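PDB 5YU3: lysine cyclodeaminase from Streptomyces pristinaespiralis, which catalyses the cyclisation of L-lysine with loss of ammonia, using bound NAD, and also recognises the shorter diamino acids L-ornithine and L-2,4-diaminobutyric acid. Local coordinates for residues 217-222 / 241-246; 203-208 / 228-233; 246-251 / 296-301. One frame throughout, in Å; residues are numbered along the deposited sequence.

Interaction 2 lies deepest: two neighbouring strands of the parallel NAD-binding sheet, held by a series of backbone hydrogen bonds, one of them weak, with all twelve residues buried. Interaction 1 is partly buried and joins a loop to the approach and first turn of helix 245-250, over one face of that sheet; it has a single direct backbone bond, and the rest is proline rings, aliphatic groups and one water. Interaction 3 is again buried, but it joins a helix to a strand through leucine, valine and alanine, with no direct hydrogen bond. Interactions 1 and 3 share Gly-246, while interactions 2 and 3 hold adjacent strands, 229-232 and 297-300, whose C-terminal ends together supply sodium ligands. All three reach the NAD.

Interaction 1. Residues 217-222 / 241-246; sequences PVLPDT and TELPLG. With NAD (nicotinamide-adenine-dinucleotide), chain F.
The ring of Pro-244 lies against Leu-219 and Asp-221, with CD 3.3 Å from Leu-219 O and CB 3.7 Å from Asp-221 CB. The ring hydrocarbon shields Leu-219 O, a buried carbonyl oxygen that has no hydrogen-bond partner in the model. Pro-217, entered through a cis peptide bond, lays its CB over the backbone link between Leu-243 and Pro-244. Beside it, Val-218 N donates to Glu-242 O at 2.8 Å (156° at the hydrogen), somewhat tilted from the carbonyl plane. Val-218 CG1, anti to the carbonyl carbon (chi1 -53°), reaches the adenine amino nitrogen N6A of NAD at 3.6 Å, and CG2 sits 3.5 Å from Glu-242 O. Residues 217-222 are loop, and 241-246 is loop running into helix 245-250; both follow strands of the Rossmann-type sheet and lie over one face of it. Underneath, Leu-219 and Leu-243 bring their CD2 methyls together at 4.3 Å and also touch Ile-230 of strand 229-232. The Glu-242 carboxylate extends away to hydroxyl partners on Thr-207 and Thr-209. At the outer end, Asp-221 has CG anti to its N (chi1 -176°), which turns the carboxylate toward the start of helix 245-250, with Pro-244 at the N-cap position. A water donates to Asp-221 OD2 at 2.8 Å and accepts from Gly-246 N at 2.9 Å. OD1 forms a salt bridge with Arg-250, and Gly-246, lacking a side chain, lets the carboxylate lie close.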
loop_
_atom_site.group_PDB
_atom_site.type_symbol
_atom_site.label_atom_id
_atom_site.label_comp_id
_atom_site.label_asym_id
_atom_site.label_seq_id
_atom_site.Cartn_x
_atom_site.Cartn_y
_atom_site.Cartn_z
ATOM N N PRO A 217 -1.932 19.377 -25.350
ATOM C CA PRO A 217 -2.922 18.193 -25.560
ATOM C C PRO A 217 -2.268 17.200 -26.575
ATOM O O PRO A 217 -1.367 17.585 -27.370
ATOM C CB PRO A 217 -3.988 18.738 -26.008
ATOM C CG PRO A 217 -3.487 20.018 -26.847
ATOM C CD PRO A 217 -2.480 20.510 -26.180
ATOM N N VAL A 218 -2.703 15.936 -26.517
ATOM C CA VAL A 218 -2.265 14.940 -27.493
ATOM C C VAL A 218 -3.233 14.839 -28.653
ATOM O O VAL A 218 -2.912 14.202 -29.668
ATOM C CB VAL A 218 -2.108 13.547 -26.847
ATOM C CG1 VAL A 218 -1.212 13.630 -25.612
ATOM C CG2 VAL A 218 -3.480 12.953 -26.500
ATOM N N LEU A 219 -4.432 15.400 -28.511
ATOM C CA LEU A 219 -5.427 15.539 -29.545
ATOM C C LEU A 219 -5.644 17.030 -29.756
ATOM O O LEU A 219 -5.816 17.762 -28.770
ATOM C CB LEU A 219 -6.745 14.864 -29.124
ATOM C CG LEU A 219 -7.898 14.755 -30.125
ATOM C CD1 LEU A 219 -7.616 13.661 -31.162
ATOM C CD2 LEU A 219 -9.197 14.465 -29.377
ATOM N N PRO A 220 -5.598 17.527 -30.988
ATOM C CA PRO A 220 -5.684 18.975 -31.206
ATOM C C PRO A 220 -7.102 19.503 -31.085
ATOM O O PRO A 220 -8.083 18.800 -31.341
ATOM C CB PRO A 220 -5.149 19.146 -32.629
ATOM C CG PRO A 220 -5.434 17.699 -33.270
ATOM C CD PRO A 220 -5.353 16.824 -32.301
ATOM N N ASP A 221 -7.192 20.774 -30.684
ATOM C CA ASP A 221 -8.467 21.485 -30.576
ATOM C C ASP A 221 -8.898 21.880 -31.980
ATOM O O ASP A 221 -8.587 22.968 -32.470
ATOM C CB ASP A 221 -8.334 22.707 -29.674
ATOM C CG ASP A 221 -9.660 23.429 -29.456
ATOM O OD1 ASP A 221 -10.719 22.934 -29.914
ATOM O OD2 ASP A 221 -9.633 24.501 -28.819
ATOM N N THR A 222 -9.610 20.979 -32.643
ATOM C CA THR A 222 -10.065 21.232 -34.002
ATOM C C THR A 222 -11.410 20.534 -34.196
ATOM O O THR A 222 -12.051 20.097 -33.233
ATOM C CB THR A 222 -8.999 20.788 -35.011
ATOM O OG1 THR A 222 -9.575 20.742 -36.322
ATOM C CG2 THR A 222 -8.445 19.408 -34.643
ATOM N N THR A 241 -2.152 16.112 -18.590
ATOM C CA THR A 241 -3.452 16.040 -19.236
ATOM C C THR A 241 -3.245 15.686 -20.700
ATOM O O THR A 241 -2.137 15.798 -21.240
ATOM C CB THR A 241 -4.218 17.367 -19.139
ATOM O OG1 THR A 241 -3.413 18.406 -19.711
ATOM C CG2 THR A 241 -4.548 17.714 -17.682
ATOM N N GLU A 242 -4.333 15.273 -21.348
ATOM C CA GLU A 242 -4.270 14.858 -22.742
ATOM C C GLU A 242 -5.192 15.634 -23.664
ATOM O O GLU A 242 -4.929 15.676 -24.870
ATOM C CB GLU A 242 -4.606 13.361 -22.866
ATOM C CG GLU A 242 -3.574 12.476 -22.178
ATOM C CD GLU A 242 -3.888 10.997 -22.300
ATOM O OE1 GLU A 242 -5.067 10.610 -22.141
ATOM O OE2 GLU A 242 -2.938 10.227 -22.551
ATOM N N LEU A 243 -6.266 16.241 -23.146
ATOM C CA LEU A 243 -7.239 16.827 -24.053
ATOM C C LEU A 243 -7.161 18.354 -24.036
ATOM O O LEU A 243 -6.733 18.960 -23.046
ATOM C CB LEU A 243 -8.673 16.411 -23.703
ATOM C CG LEU A 243 -9.004 14.918 -23.750
ATOM C CD1 LEU A 243 -10.487 14.685 -23.449
ATOM C CD2 LEU A 243 -8.647 14.358 -25.120
ATOM N N PRO A 244 -7.576 19.005 -25.113
ATOM C CA PRO A 244 -7.552 20.471 -25.129
ATOM C C PRO A 244 -8.693 21.044 -24.305
ATOM O O PRO A 244 -9.812 20.525 -24.310
ATOM C CB PRO A 244 -7.691 20.807 -26.615
ATOM C CG PRO A 244 -8.260 19.458 -27.274
ATOM C CD PRO A 244 -8.028 18.466 -26.445
ATOM N N LEU A 245 -8.393 22.121 -23.573
ATOM C CA LEU A 245 -9.396 22.727 -22.700
ATOM C C LEU A 245 -10.664 23.079 -23.468
ATOM O O LEU A 245 -11.780 22.841 -22.987
ATOM C CB LEU A 245 -8.820 23.979 -22.029
ATOM C CG LEU A 245 -9.806 24.751 -21.148
ATOM C CD1 LEU A 245 -10.302 23.883 -19.985
ATOM C CD2 LEU A 245 -9.182 26.059 -20.644
ATOM N N GLY A 246 -10.511 23.636 -24.670
ATOM C CA GLY A 246 -11.680 24.056 -25.432
ATOM C C GLY A 246 -12.629 22.911 -25.714
ATOM O O GLY A 246 -13.848 23.053 -25.590
HETATM P PA NAD F . 2.833 2.677 -22.627
HETATM O O1A NAD F . 4.185 3.231 -22.301
HETATM O O2A NAD F . 2.681 1.209 -22.971
HETATM O O5B NAD F . 2.257 3.480 -23.898
HETATM C C5B NAD F . 2.176 4.910 -23.864
HETATM C C4B NAD F . 2.379 5.385 -25.295
HETATM O O4B NAD F . 2.135 6.792 -25.362
HETATM C C3B NAD F . 3.825 5.184 -25.760
HETATM O O3B NAD F . 3.856 4.335 -26.928
HETATM C C2B NAD F . 4.305 6.589 -26.082
HETATM O O2B NAD F . 5.173 6.661 -27.210
HETATM C C1B NAD F . 3.002 7.300 -26.370
HETATM N N9A NAD F . 3.016 8.775 -26.274
HETATM C C8A NAD F . 3.700 9.558 -25.407
HETATM N N7A NAD F . 3.416 10.880 -25.638
HETATM C C5A NAD F . 2.534 10.926 -26.664
HETATM C C6A NAD F . 1.820 11.967 -27.427
HETATM N N6A NAD F . 1.979 13.279 -27.130
HETATM N N1A NAD F . 0.984 11.564 -28.409
HETATM C C2A NAD F . 0.792 10.273 -28.737
HETATM N N3A NAD F . 1.419 9.271 -28.099
HETATM C C4A NAD F . 2.277 9.538 -27.075
HETATM O O3 NAD F . 1.860 3.036 -21.376
HETATM P PN NAD F . 0.367 2.518 -21.127
HETATM O O1N NAD F . -0.327 2.388 -22.463
HETATM O O2N NAD F . 0.436 1.335 -20.184
HETATM O O5D NAD F . -0.275 3.734 -20.284
HETATM C C5D NAD F . -0.641 4.949 -20.941
HETATM C C4D NAD F . -1.304 5.878 -19.924
HETATM O O4D NAD F . -2.450 5.243 -19.359
HETATM C C3D NAD F . -0.385 6.193 -18.756
HETATM O O3D NAD F . -0.605 7.562 -18.351
HETATM C C2D NAD F . -0.897 5.287 -17.658
HETATM O O2D NAD F . -0.531 5.731 -16.344
HETATM C C1D NAD F . -2.384 5.362 -17.936
HETATM N N1N NAD F . -3.186 4.313 -17.320
HETATM C C2N NAD F . -4.433 4.624 -16.940
HETATM C C3N NAD F . -5.255 3.679 -16.343
HETATM C C7N NAD F . -6.642 4.074 -15.955
HETATM O O7N NAD F . -7.301 3.355 -15.232
HETATM N N7N NAD F . -7.145 5.212 -16.463
HETATM C C4N NAD F . -4.796 2.371 -16.167
HETATM C C5N NAD F . -3.505 2.073 -16.601
HETATM C C6N NAD F . -2.712 3.061 -17.187
HETATM O O HOH W 1 -8.271 24.427 -26.405
#

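Interaction 2. Residues 203-208 / 228-233; sequences DVISTA and LHINAV. With NA (sodium ion), chain E; NAD (nicotinamide-adenine-dinucleotide), chain F.
Two adjacent parallel strands of the Rossmann-type sheet, 204-207 and 229-232, run side by side with their axes 14° apart. Ile-205 is bonded through both its N and its O: N donates to His-229 O at 2.8 Å, and O accepts from Asn-231 N at 2.7 Å. Thr-207 N then bonds to Asn-231 O, and Val-233 N to Thr-207 O. On one face, Leu-228 CD1 meets Ile-205 CG1 at 3.8 Å, aliphatic groups suited to a buried sheet. The opposite face is more polar. Asn-231 CG lies beside its own N (chi1 -54°), which brings ND2 alongside Ser-206 OG for a long hydrogen bond of 3.3 Å. Asn-231 OD1 receives His-229 NE2 at 2.9 Å, the donor standing above the amide plane, while Ser-206 OG also bonds to Gln-153, Asn-231 ND2 to Ser-130 and His-229 ND1 to Ser-297. A leucine in place of Asn-231 would probably leave His-229 NE2 without its acceptor and Ser-206 OG and Ser-130 without the amide donor. At the end of the strand Ala-232 O binds sodium at 2.8 Å, and just beyond it Val-233 O accepts from the carboxamide N7N of NAD at 3.0 Å. Main-chain oxygens therefore serve metal and cofactor, which implies that the backbone course, held by the sheet bonds, shapes this end of the site.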
loop_
_atom_site.group_PDB
_atom_site.type_symbol
_atom_site.label_atom_id
_atom_site.label_comp_id
_atom_site.label_asym_id
_atom_site.label_seq_id
_atom_site.Cartn_x
_atom_site.Cartn_y
_atom_site.Cartn_z
ATOM N N ASP A 203 -15.491 8.103 -34.577
ATOM C CA ASP A 203 -16.726 8.110 -33.799
ATOM C C ASP A 203 -16.469 8.016 -32.300
ATOM O O ASP A 203 -17.239 8.559 -31.498
ATOM C CB ASP A 203 -17.620 6.939 -34.212
ATOM C CG ASP A 203 -17.990 6.980 -35.679
ATOM O OD1 ASP A 203 -18.552 8.010 -36.112
ATOM O OD2 ASP A 203 -17.715 5.985 -36.390
ATOM N N VAL A 204 -15.415 7.314 -31.910
ATOM C CA VAL A 204 -15.011 7.194 -30.514
ATOM C C VAL A 204 -13.489 7.231 -30.497
ATOM O O VAL A 204 -12.844 6.743 -31.427
ATOM C CB VAL A 204 -15.587 5.902 -29.890
ATOM C CG1 VAL A 204 -15.338 4.719 -30.804
ATOM C CG2 VAL A 204 -15.015 5.653 -28.488
ATOM N N ILE A 205 -12.910 7.864 -29.481
ATOM C CA ILE A 205 -11.460 7.976 -29.360
ATOM C C ILE A 205 -11.078 7.528 -27.958
ATOM O O ILE A 205 -11.799 7.821 -27.000
ATOM C CB ILE A 205 -10.965 9.420 -29.617
ATOM C CG1 ILE A 205 -11.174 9.811 -31.087
ATOM C CG2 ILE A 205 -9.479 9.594 -29.225
ATOM C CD1 ILE A 205 -10.949 11.301 -31.373
ATOM N N SER A 206 -9.958 6.815 -27.835
ATOM C CA SER A 206 -9.281 6.636 -26.553
ATOM C C SER A 206 -7.905 7.283 -26.628
ATOM O O SER A 206 -7.133 7.007 -27.554
ATOM C CB SER A 206 -9.136 5.145 -26.174
ATOM O OG SER A 206 -10.384 4.578 -25.852
ATOM N N THR A 207 -7.597 8.149 -25.662
ATOM C CA THR A 207 -6.247 8.671 -25.497
ATOM C C THR A 207 -5.594 7.942 -24.331
ATOM O O THR A 207 -6.179 7.853 -23.249
ATOM C CB THR A 207 -6.235 10.192 -25.261
ATOM O OG1 THR A 207 -6.882 10.516 -24.024
ATOM C CG2 THR A 207 -6.961 10.915 -26.396
ATOM N N ALA A 208 -4.397 7.387 -24.565
ATOM C CA ALA A 208 -3.722 6.601 -23.529
ATOM C C ALA A 208 -2.227 6.720 -23.822
ATOM O O ALA A 208 -1.601 5.830 -24.414
ATOM C CB ALA A 208 -4.185 5.140 -23.508
ATOM N N LEU A 228 -19.005 12.590 -31.136
ATOM C CA LEU A 228 -17.765 11.971 -30.662
ATOM C C LEU A 228 -17.810 11.670 -29.167
ATOM O O LEU A 228 -18.243 12.503 -28.358
ATOM C CB LEU A 228 -16.571 12.886 -30.972
ATOM C CG LEU A 228 -15.225 12.491 -30.341
ATOM C CD1 LEU A 228 -14.752 11.122 -30.871
ATOM C CD2 LEU A 228 -14.163 13.540 -30.582
ATOM N N HIS A 229 -17.376 10.463 -28.806
ATOM C CA HIS A 229 -17.091 10.114 -27.420
ATOM C C HIS A 229 -15.602 9.848 -27.249
ATOM O O HIS A 229 -15.006 9.106 -28.039
ATOM C CB HIS A 229 -17.869 8.879 -26.967
ATOM C CG HIS A 229 -17.472 8.435 -25.601
ATOM N ND1 HIS A 229 -17.712 9.202 -24.482
ATOM C CD2 HIS A 229 -16.797 7.338 -25.174
ATOM C CE1 HIS A 229 -17.222 8.587 -23.417
ATOM N NE2 HIS A 229 -16.667 7.452 -23.809
ATOM N N ILE A 230 -15.008 10.423 -26.204
ATOM C CA ILE A 230 -13.591 10.240 -25.911
ATOM C C ILE A 230 -13.456 9.537 -24.569
ATOM O O ILE A 230 -14.030 9.992 -23.573
ATOM C CB ILE A 230 -12.826 11.573 -25.867
ATOM C CG1 ILE A 230 -13.039 12.377 -27.152
ATOM C CG2 ILE A 230 -11.324 11.305 -25.609
ATOM C CD1 ILE A 230 -12.374 13.759 -27.111
ATOM N N ASN A 231 -12.686 8.444 -24.539
ATOM C CA ASN A 231 -12.205 7.877 -23.281
ATOM C C ASN A 231 -10.826 8.468 -23.025
ATOM O O ASN A 231 -9.867 8.154 -23.739
ATOM C CB ASN A 231 -12.150 6.346 -23.334
ATOM C CG ASN A 231 -13.462 5.730 -23.752
ATOM O OD1 ASN A 231 -14.450 5.770 -23.017
ATOM N ND2 ASN A 231 -13.482 5.149 -24.952
ATOM N N ALA A 232 -10.733 9.360 -22.038
ATOM C CA ALA A 232 -9.466 9.990 -21.675
ATOM C C ALA A 232 -8.824 9.122 -20.596
ATOM O O ALA A 232 -9.224 9.155 -19.431
ATOM C CB ALA A 232 -9.700 11.422 -21.206
ATOM N N VAL A 233 -7.850 8.302 -20.991
ATOM C CA VAL A 233 -7.409 7.201 -20.134
ATOM C C VAL A 233 -6.072 7.539 -19.491
ATOM O O VAL A 233 -5.789 7.106 -18.365
ATOM C CB VAL A 233 -7.323 5.886 -20.936
ATOM C CG1 VAL A 233 -6.712 4.762 -20.089
ATOM C CG2 VAL A 233 -8.708 5.494 -21.427
HETATM NA NA NA E . -7.834 10.724 -17.514
HETATM P PA NAD F . 2.833 2.677 -22.627
HETATM O O1A NAD F . 4.185 3.231 -22.301
HETATM O O2A NAD F . 2.681 1.209 -22.971
HETATM O O5B NAD F . 2.257 3.480 -23.898
HETATM C C5B NAD F . 2.176 4.910 -23.864
HETATM C C4B NAD F . 2.379 5.385 -25.295
HETATM O O4B NAD F . 2.135 6.792 -25.362
HETATM C C3B NAD F . 3.825 5.184 -25.760
HETATM O O3B NAD F . 3.856 4.335 -26.928
HETATM C C2B NAD F . 4.305 6.589 -26.082
HETATM O O2B NAD F . 5.173 6.661 -27.210
HETATM C C1B NAD F . 3.002 7.300 -26.370
HETATM N N9A NAD F . 3.016 8.775 -26.274
HETATM C C8A NAD F . 3.700 9.558 -25.407
HETATM N N7A NAD F . 3.416 10.880 -25.638
HETATM C C5A NAD F . 2.534 10.926 -26.664
HETATM C C6A NAD F . 1.820 11.967 -27.427
HETATM N N6A NAD F . 1.979 13.279 -27.130
HETATM N N1A NAD F . 0.984 11.564 -28.409
HETATM C C2A NAD F . 0.792 10.273 -28.737
HETATM N N3A NAD F . 1.419 9.271 -28.099
HETATM C C4A NAD F . 2.277 9.538 -27.075
HETATM O O3 NAD F . 1.860 3.036 -21.376
HETATM P PN NAD F . 0.367 2.518 -21.127
HETATM O O1N NAD F . -0.327 2.388 -22.463
HETATM O O2N NAD F . 0.436 1.335 -20.184
HETATM O O5D NAD F . -0.275 3.734 -20.284
HETATM C C5D NAD F . -0.641 4.949 -20.941
HETATM C C4D NAD F . -1.304 5.878 -19.924
HETATM O O4D NAD F . -2.450 5.243 -19.359
HETATM C C3D NAD F . -0.385 6.193 -18.756
HETATM O O3D NAD F . -0.605 7.562 -18.351
HETATM C C2D NAD F . -0.897 5.287 -17.658
HETATM O O2D NAD F . -0.531 5.731 -16.344
HETATM C C1D NAD F . -2.384 5.362 -17.936
HETATM N N1N NAD F . -3.186 4.313 -17.320
HETATM C C2N NAD F . -4.433 4.624 -16.940
HETATM C C3N NAD F . -5.255 3.679 -16.343
HETATM C C7N NAD F . -6.642 4.074 -15.955
HETATM O O7N NAD F . -7.301 3.355 -15.232
HETATM N N7N NAD F . -7.145 5.212 -16.463
HETATM C C4N NAD F . -4.796 2.371 -16.167
HETATM C C5N NAD F . -3.505 2.073 -16.601
HETATM C C6N NAD F . -2.712 3.061 -17.187
#

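Interaction 3. Residues 246-251 / 296-301; sequences GLLERA and LSVFDS. With NA (sodium ion), chain E; NAD (nicotinamide-adenine-dinucleotide), chain F.
Leu-247 and Leu-296 meet at about a right angle, methyl against methyl, with their CD2 atoms 3.6 Å apart. Leu-296 carries its CG anti to the backbone N (chi1 175°), which sends the isobutyl group against the last turn of the helix, where CD2 also touches Leu-247 O at 3.4 Å and approaches CB of Arg-250. Next to this, Ala-251 meets Leu-296: its methyl CB touches both Leu-296 CG and Val-298 CG2, each at 3.7 Å, a spot where a small residue suits the close approach of the two backbones. Helix 245-250 belongs to a beta-alpha-beta crossover that leaves strand 229-232, passes over strand 297-300 and enters the outermost strand, 252-255. Val-298 turns toward the helix with its two methyls apart: CG1 faces Leu-248 CD1 at 4.2 Å, and CG2 serves Ala-251 and Leu-247. No direct hydrogen bond spans the contact, but a water donates to both Arg-250 O and Leu-296 O, each at 2.7 Å, where the chain leaves the helix. Further along the strand, Asp-300 OD1 and Ser-301 O bind sodium, whose other ligands are Ala-232 O and Gly-234 O, and Ser-301 OG accepts a hydrogen bond from NAD N7N at 3.2 Å.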
loop_
_atom_site.group_PDB
_atom_site.type_symbol
_atom_site.label_atom_id
_atom_site.label_comp_id
_atom_site.label_asym_id
_atom_site.label_seq_id
_atom_site.Cartn_x
_atom_site.Cartn_y
_atom_site.Cartn_z
ATOM N N GLY A 246 -10.511 23.636 -24.670
ATOM C CA GLY A 246 -11.680 24.056 -25.432
ATOM C C GLY A 246 -12.629 22.911 -25.714
ATOM O O GLY A 246 -13.848 23.053 -25.590
ATOM N N LEU A 247 -12.077 21.748 -26.075
ATOM C CA LEU A 247 -12.884 20.549 -26.259
ATOM C C LEU A 247 -13.569 20.135 -24.957
ATOM O O LEU A 247 -14.771 19.851 -24.933
ATOM C CB LEU A 247 -11.986 19.426 -26.789
ATOM C CG LEU A 247 -12.570 18.197 -27.468
ATOM C CD1 LEU A 247 -11.511 17.560 -28.366
ATOM C CD2 LEU A 247 -13.046 17.197 -26.421
ATOM N N LEU A 248 -12.808 20.082 -23.865
ATOM C CA LEU A 248 -13.362 19.682 -22.572
ATOM C C LEU A 248 -14.528 20.575 -22.162
ATOM O O LEU A 248 -15.547 20.094 -21.647
ATOM C CB LEU A 248 -12.256 19.745 -21.521
ATOM C CG LEU A 248 -11.956 18.644 -20.509
ATOM C CD1 LEU A 248 -12.072 17.246 -21.093
ATOM C CD2 LEU A 248 -10.541 18.902 -19.991
ATOM N N GLU A 249 -14.393 21.884 -22.381
ATOM C CA GLU A 249 -15.434 22.821 -21.981
ATOM C C GLU A 249 -16.708 22.646 -22.792
ATOM O O GLU A 249 -17.785 23.010 -22.312
ATOM C CB GLU A 249 -14.910 24.255 -22.097
ATOM C CG GLU A 249 -13.843 24.581 -21.059
ATOM C CD GLU A 249 -13.256 25.979 -21.222
ATOM O OE1 GLU A 249 -13.198 26.485 -22.366
ATOM O OE2 GLU A 249 -12.839 26.566 -20.200
ATOM N N ARG A 250 -16.619 22.086 -23.997
ATOM C CA ARG A 250 -17.811 21.812 -24.789
ATOM C C ARG A 250 -18.393 20.428 -24.542
ATOM O O ARG A 250 -19.455 20.115 -25.091
ATOM C CB ARG A 250 -17.501 21.953 -26.284
ATOM C CG ARG A 250 -17.230 23.373 -26.736
ATOM C CD ARG A 250 -17.141 23.442 -28.258
ATOM N NE ARG A 250 -15.922 22.820 -28.779
ATOM C CZ ARG A 250 -14.736 23.425 -28.821
ATOM N NH1 ARG A 250 -14.608 24.667 -28.370
ATOM N NH2 ARG A 250 -13.674 22.796 -29.316
ATOM N N ALA A 251 -17.730 19.591 -23.749
ATOM C CA ALA A 251 -18.113 18.195 -23.610
ATOM C C ALA A 251 -18.992 17.965 -22.393
ATOM O O ALA A 251 -18.940 18.713 -21.409
ATOM C CB ALA A 251 -16.876 17.294 -23.494
ATOM N N LEU A 296 -20.909 15.777 -27.918
ATOM C CA LEU A 296 -19.548 15.496 -27.472
ATOM C C LEU A 296 -19.543 15.048 -26.015
ATOM O O LEU A 296 -20.113 15.713 -25.146
ATOM C CB LEU A 296 -18.669 16.744 -27.639
ATOM C CG LEU A 296 -17.243 16.621 -27.094
ATOM C CD1 LEU A 296 -16.475 15.549 -27.855
ATOM C CD2 LEU A 296 -16.515 17.980 -27.179
ATOM N N SER A 297 -18.905 13.905 -25.750
ATOM C CA SER A 297 -18.797 13.372 -24.400
ATOM C C SER A 297 -17.360 12.943 -24.119
ATOM O O SER A 297 -16.612 12.554 -25.022
ATOM C CB SER A 297 -19.768 12.178 -24.172
ATOM O OG SER A 297 -19.621 11.184 -25.187
ATOM N N VAL A 298 -16.977 13.027 -22.849
ATOM C CA VAL A 298 -15.659 12.599 -22.396
ATOM C C VAL A 298 -15.847 11.758 -21.145
ATOM O O VAL A 298 -16.517 12.192 -20.202
ATOM C CB VAL A 298 -14.728 13.783 -22.088
ATOM C CG1 VAL A 298 -13.454 13.282 -21.396
ATOM C CG2 VAL A 298 -14.400 14.547 -23.360
ATOM N N PHE A 299 -15.261 10.562 -21.143
ATOM C CA PHE A 299 -15.135 9.738 -19.942
ATOM C C PHE A 299 -13.730 9.978 -19.415
ATOM O O PHE A 299 -12.745 9.607 -20.066
ATOM C CB PHE A 299 -15.378 8.259 -20.255
ATOM C CG PHE A 299 -14.936 7.300 -19.155
ATOM C CD1 PHE A 299 -15.228 7.555 -17.819
ATOM C CD2 PHE A 299 -14.253 6.131 -19.477
ATOM C CE1 PHE A 299 -14.834 6.667 -16.805
ATOM C CE2 PHE A 299 -13.863 5.226 -18.481
ATOM C CZ PHE A 299 -14.149 5.499 -17.132
ATOM N N ASP A 300 -13.643 10.646 -18.266
ATOM C CA ASP A 300 -12.372 10.949 -17.615
ATOM C C ASP A 300 -12.000 9.770 -16.726
ATOM O O ASP A 300 -12.527 9.624 -15.620
ATOM C CB ASP A 300 -12.479 12.239 -16.808
ATOM C CG ASP A 300 -11.128 12.759 -16.366
ATOM O OD1 ASP A 300 -10.097 12.254 -16.867
ATOM O OD2 ASP A 300 -11.091 13.702 -15.538
ATOM N N SER A 301 -11.090 8.926 -17.218
ATOM C CA SER A 301 -10.717 7.676 -16.568
ATOM C C SER A 301 -9.402 7.874 -15.825
ATOM O O SER A 301 -8.405 8.320 -16.412
ATOM C CB SER A 301 -10.591 6.547 -17.597
ATOM O OG SER A 301 -10.255 5.309 -16.979
HETATM NA NA NA E . -7.834 10.724 -17.514
HETATM P PA NAD F . 2.833 2.677 -22.627
HETATM O O1A NAD F . 4.185 3.231 -22.301
HETATM O O2A NAD F . 2.681 1.209 -22.971
HETATM O O5B NAD F . 2.257 3.480 -23.898
HETATM C C5B NAD F . 2.176 4.910 -23.864
HETATM C C4B NAD F . 2.379 5.385 -25.295
HETATM O O4B NAD F . 2.135 6.792 -25.362
HETATM C C3B NAD F . 3.825 5.184 -25.760
HETATM O O3B NAD F . 3.856 4.335 -26.928
HETATM C C2B NAD F . 4.305 6.589 -26.082
HETATM O O2B NAD F . 5.173 6.661 -27.210
HETATM C C1B NAD F . 3.002 7.300 -26.370
HETATM N N9A NAD F . 3.016 8.775 -26.274
HETATM C C8A NAD F . 3.700 9.558 -25.407
HETATM N N7A NAD F . 3.416 10.880 -25.638
HETATM C C5A NAD F . 2.534 10.926 -26.664
HETATM C C6A NAD F . 1.820 11.967 -27.427
HETATM N N6A NAD F . 1.979 13.279 -27.130
HETATM N N1A NAD F . 0.984 11.564 -28.409
HETATM C C2A NAD F . 0.792 10.273 -28.737
HETATM N N3A NAD F . 1.419 9.271 -28.099
HETATM C C4A NAD F . 2.277 9.538 -27.075
HETATM O O3 NAD F . 1.860 3.036 -21.376
HETATM P PN NAD F . 0.367 2.518 -21.127
HETATM O O1N NAD F . -0.327 2.388 -22.463
HETATM O O2N NAD F . 0.436 1.335 -20.184
HETATM O O5D NAD F . -0.275 3.734 -20.284
HETATM C C5D NAD F . -0.641 4.949 -20.941
HETATM C C4D NAD F . -1.304 5.878 -19.924
HETATM O O4D NAD F . -2.450 5.243 -19.359
HETATM C C3D NAD F . -0.385 6.193 -18.756
HETATM O O3D NAD F . -0.605 7.562 -18.351
HETATM C C2D NAD F . -0.897 5.287 -17.658
HETATM O O2D NAD F . -0.531 5.731 -16.344
HETATM C C1D NAD F . -2.384 5.362 -17.936
HETATM N N1N NAD F . -3.186 4.313 -17.320
HETATM C C2N NAD F . -4.433 4.624 -16.940
HETATM C C3N NAD F . -5.255 3.679 -16.343
HETATM C C7N NAD F . -6.642 4.074 -15.955
HETATM O O7N NAD F . -7.301 3.355 -15.232
HETATM N N7N NAD F . -7.145 5.212 -16.463
HETATM C C4N NAD F . -4.796 2.371 -16.167
HETATM C C5N NAD F . -3.505 2.073 -16.601
HETATM C C6N NAD F . -2.712 3.061 -17.187
HETATM O O HOH W 2 -21.339 18.141 -25.350
#